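PDB 1Q9J: Phthiocerol/phthiodiolone dimycocerosyl transferase from Mycobacterium tuberculosis, which probably catalyses the transfer of mycocerosic acids from mycocerosic acid synthase onto phthiocerol and related alcohols, the last step in making PDIM lipids. Local coordinates for residues S25-L30 against E117-L122. Sequence-based numbering, arbitrary orientation.
Sequences SMTIQL and ELTLYL
Ser25 sets its CB against the ring of Tyr121, 3.8 Å from CD2, where the two residues form a non-hydrogen-bonded antiparallel pair. A small residue suits a place beside so broad a ring. Its hydroxyl, turned between backbone N and carbonyl carbon (chi1 63°), is hydrogen-bonded to the carbonyl of Gln367 on the next strand. Met26 and Leu120 form a hydrogen-bonded pair: Met26 N reaches Leu120 O at 3.0 Å, and Leu120 N returns to Met26 O along a straighter N-H...O line (162°). Both are apolar, as suits their face of the sheet, Met26 touching Ile364 and Leu120 touching Leu107. At Thr27 the strands draw together, with 4.2 Å between its CA and that of Thr119. The side chains of these beta-branched residues, at home in extended backbone, slant across one another, and Thr27 OG1 and Thr119 OG1 share a hydrogen bond of 3.2 Å. Ile28 pairs with Leu118 through a second reciprocal set, Ile28 N to Leu118 O at 2.7 Å, answered by Leu118 N to Ile28 O. Their hydrophobic side chains lie on the face that helix 129-148 covers, where Phe140 touches both. Gln29 bends at chi2 (47°), which brings OE1 over the aliphatic CG of Glu117, with amide and carboxylate planes nearly perpendicular; NE2 of Gln29 donates a hydrogen bond to Leu30 O. Leu30 lays CD1 near CB of Leu118, extending the apolar face. Strands 23-31 and 117-123 are thus inner neighbours of a helix-backed mixed sheet, characteristic of the CoA-dependent acyltransferase fold; strand 117-123 leads directly to His124, the probable proton acceptor.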
ATOM      1  N   SER A  25      -3.790   6.557  -4.221  1.00 48.45           N
ATOM      2  CA  SER A  25      -4.857   7.439  -3.779  1.00 48.66           C
ATOM      3  C   SER A  25      -5.517   6.837  -2.547  1.00 46.40           C
ATOM      4  O   SER A  25      -5.519   5.620  -2.334  1.00 42.47           O
ATOM      5  CB  SER A  25      -5.896   7.644  -4.894  1.00 51.03           C
ATOM      6  OG  SER A  25      -6.539   6.419  -5.252  1.00 55.40           O
ATOM      7  N   MET A  26      -6.078   7.724  -1.747  1.00 46.17           N
ATOM      8  CA  MET A  26      -6.751   7.350  -0.531  1.00 49.17           C
ATOM      9  C   MET A  26      -7.979   8.238  -0.446  1.00 48.47           C
ATOM     10  O   MET A  26      -7.879   9.464  -0.333  1.00 44.00           O
ATOM     11  CB  MET A  26      -5.847   7.593   0.673  1.00 56.14           C
ATOM     12  CG  MET A  26      -6.274   6.844   1.918  1.00 63.32           C
ATOM     13  SD  MET A  26      -6.209   5.061   1.588  1.00 74.08           S
ATOM     14  CE  MET A  26      -7.899   4.691   1.515  1.00 75.77           C
ATOM     15  N   THR A  27      -9.143   7.606  -0.505  1.00 51.02           N
ATOM     16  CA  THR A  27     -10.397   8.326  -0.477  1.00 50.68           C
ATOM     17  C   THR A  27     -11.230   8.030   0.755  1.00 51.48           C
ATOM     18  O   THR A  27     -11.529   6.883   1.076  1.00 52.23           O
ATOM     19  CB  THR A  27     -11.200   8.002  -1.732  1.00 49.23           C
ATOM     20  OG1 THR A  27     -10.356   8.180  -2.879  1.00 50.85           O
ATOM     21  CG2 THR A  27     -12.409   8.931  -1.840  1.00 46.47           C
ATOM     22  N   ILE A  28     -11.589   9.097   1.444  1.00 53.93           N
ATOM     23  CA  ILE A  28     -12.398   9.000   2.634  1.00 59.36           C
ATOM     24  C   ILE A  28     -13.782   9.569   2.324  1.00 64.07           C
ATOM     25  O   ILE A  28     -13.922  10.761   2.021  1.00 65.47           O
ATOM     26  CB  ILE A  28     -11.797   9.825   3.793  1.00 58.69           C
ATOM     27  CG1 ILE A  28     -10.397   9.348   4.121  1.00 57.79           C
ATOM     28  CG2 ILE A  28     -12.683   9.731   5.006  1.00 59.81           C
ATOM     29  CD1 ILE A  28      -9.296  10.035   3.320  1.00 60.36           C
ATOM     30  N   GLN A  29     -14.797   8.717   2.397  1.00 64.85           N
ATOM     31  CA  GLN A  29     -16.165   9.150   2.152  1.00 66.48           C
ATOM     32  C   GLN A  29     -16.635   9.839   3.433  1.00 68.88           C
ATOM     33  O   GLN A  29     -16.620   9.231   4.493  1.00 74.48           O
ATOM     34  CB  GLN A  29     -17.041   7.935   1.856  1.00 67.09           C
ATOM     35  CG  GLN A  29     -18.487   8.290   1.623  1.00 73.29           C
ATOM     36  CD  GLN A  29     -18.641   9.459   0.668  1.00 76.28           C
ATOM     37  OE1 GLN A  29     -18.148   9.417  -0.463  1.00 72.65           O
ATOM     38  NE2 GLN A  29     -19.324  10.514   1.119  1.00 78.84           N
ATOM     39  N   LEU A  30     -17.046  11.099   3.351  1.00 68.14           N
ATOM     40  CA  LEU A  30     -17.485  11.785   4.560  1.00 70.00           C
ATOM     41  C   LEU A  30     -18.979  12.097   4.624  1.00 73.74           C
ATOM     42  O   LEU A  30     -19.718  11.940   3.646  1.00 73.19           O
ATOM     43  CB  LEU A  30     -16.695  13.081   4.741  1.00 67.83           C
ATOM     44  CG  LEU A  30     -15.175  12.910   4.754  1.00 69.28           C
ATOM     45  CD1 LEU A  30     -14.493  14.268   4.823  1.00 67.36           C
ATOM     46  CD2 LEU A  30     -14.782  12.052   5.941  1.00 71.65           C
ATOM     47  N   GLU A 117     -16.227  13.916  -0.447  1.00 83.49           N
ATOM     48  CA  GLU A 117     -15.225  12.867  -0.629  1.00 81.90           C
ATOM     49  C   GLU A 117     -13.836  13.490  -0.600  1.00 78.60           C
ATOM     50  O   GLU A 117     -13.511  14.336  -1.433  1.00 77.69           O
ATOM     51  CB  GLU A 117     -15.386  12.154  -1.968  1.00 83.08           C
ATOM     52  CG  GLU A 117     -16.725  11.512  -2.194  1.00 88.74           C
ATOM     53  CD  GLU A 117     -16.787  10.763  -3.517  1.00 92.16           C
ATOM     54  OE1 GLU A 117     -17.908  10.401  -3.946  1.00 95.12           O
ATOM     55  OE2 GLU A 117     -15.713  10.534  -4.122  1.00 90.33           O
ATOM     56  N   LEU A 118     -13.022  13.071   0.361  1.00 75.42           N
ATOM     57  CA  LEU A 118     -11.663  13.575   0.478  1.00 69.70           C
ATOM     58  C   LEU A 118     -10.788  12.533  -0.199  1.00 66.81           C
ATOM     59  O   LEU A 118     -10.920  11.338   0.067  1.00 67.18           O
ATOM     60  CB  LEU A 118     -11.272  13.716   1.947  1.00 70.82           C
ATOM     61  CG  LEU A 118      -9.973  14.466   2.227  1.00 70.58           C
ATOM     62  CD1 LEU A 118     -10.057  15.866   1.655  1.00 72.70           C
ATOM     63  CD2 LEU A 118      -9.729  14.513   3.721  1.00 70.48           C
ATOM     64  N   THR A 119      -9.912  12.978  -1.091  1.00 63.35           N
ATOM     65  CA  THR A 119      -9.035  12.050  -1.791  1.00 58.07           C
ATOM     66  C   THR A 119      -7.645  12.625  -1.916  1.00 56.87           C
ATOM     67  O   THR A 119      -7.467  13.716  -2.457  1.00 56.96           O
ATOM     68  CB  THR A 119      -9.550  11.742  -3.196  1.00 54.80           C
ATOM     69  OG1 THR A 119     -10.922  11.356  -3.116  1.00 57.90           O
ATOM     70  CG2 THR A 119      -8.745  10.609  -3.824  1.00 51.90           C
ATOM     71  N   LEU A 120      -6.665  11.878  -1.414  1.00 53.24           N
ATOM     72  CA  LEU A 120      -5.279  12.298  -1.475  1.00 50.36           C
ATOM     73  C   LEU A 120      -4.537  11.449  -2.489  1.00 49.59           C
ATOM     74  O   LEU A 120      -4.649  10.225  -2.492  1.00 46.85           O
ATOM     75  CB  LEU A 120      -4.605  12.149  -0.119  1.00 50.31           C
ATOM     76  CG  LEU A 120      -3.229  12.815  -0.055  1.00 51.96           C
ATOM     77  CD1 LEU A 120      -3.400  14.254   0.413  1.00 54.62           C
ATOM     78  CD2 LEU A 120      -2.328  12.055   0.915  1.00 45.75           C
ATOM     79  N   TYR A 121      -3.800  12.113  -3.370  1.00 48.98           N
ATOM     80  CA  TYR A 121      -3.016  11.421  -4.383  1.00 43.30           C
ATOM     81  C   TYR A 121      -1.562  11.649  -4.039  1.00 43.32           C
ATOM     82  O   TYR A 121      -1.117  12.783  -3.826  1.00 41.26           O
ATOM     83  CB  TYR A 121      -3.300  11.955  -5.778  1.00 40.50           C
ATOM     84  CG  TYR A 121      -4.702  11.696  -6.242  1.00 40.08           C
ATOM     85  CD1 TYR A 121      -5.737  12.545  -5.874  1.00 38.51           C
ATOM     86  CD2 TYR A 121      -4.997  10.595  -7.057  1.00 40.56           C
ATOM     87  CE1 TYR A 121      -7.030  12.306  -6.309  1.00 42.60           C
ATOM     88  CE2 TYR A 121      -6.289  10.344  -7.498  1.00 36.72           C
ATOM     89  CZ  TYR A 121      -7.305  11.206  -7.119  1.00 41.16           C
ATOM     90  OH  TYR A 121      -8.599  10.951  -7.530  1.00 43.67           O
ATOM     91  N   LEU A 122      -0.819  10.554  -4.002  1.00 43.87           N
ATOM     92  CA  LEU A 122       0.568  10.606  -3.615  1.00 40.58           C
ATOM     93  C   LEU A 122       1.415   9.707  -4.482  1.00 39.19           C
ATOM     94  O   LEU A 122       1.131   8.526  -4.630  1.00 43.75           O
ATOM     95  CB  LEU A 122       0.660  10.156  -2.170  1.00 35.95           C
ATOM     96  CG  LEU A 122       1.970  10.371  -1.432  1.00 42.26           C
ATOM     97  CD1 LEU A 122       2.355  11.843  -1.429  1.00 33.32           C
ATOM     98  CD2 LEU A 122       1.766   9.848  -0.021  1.00 33.53           C
TER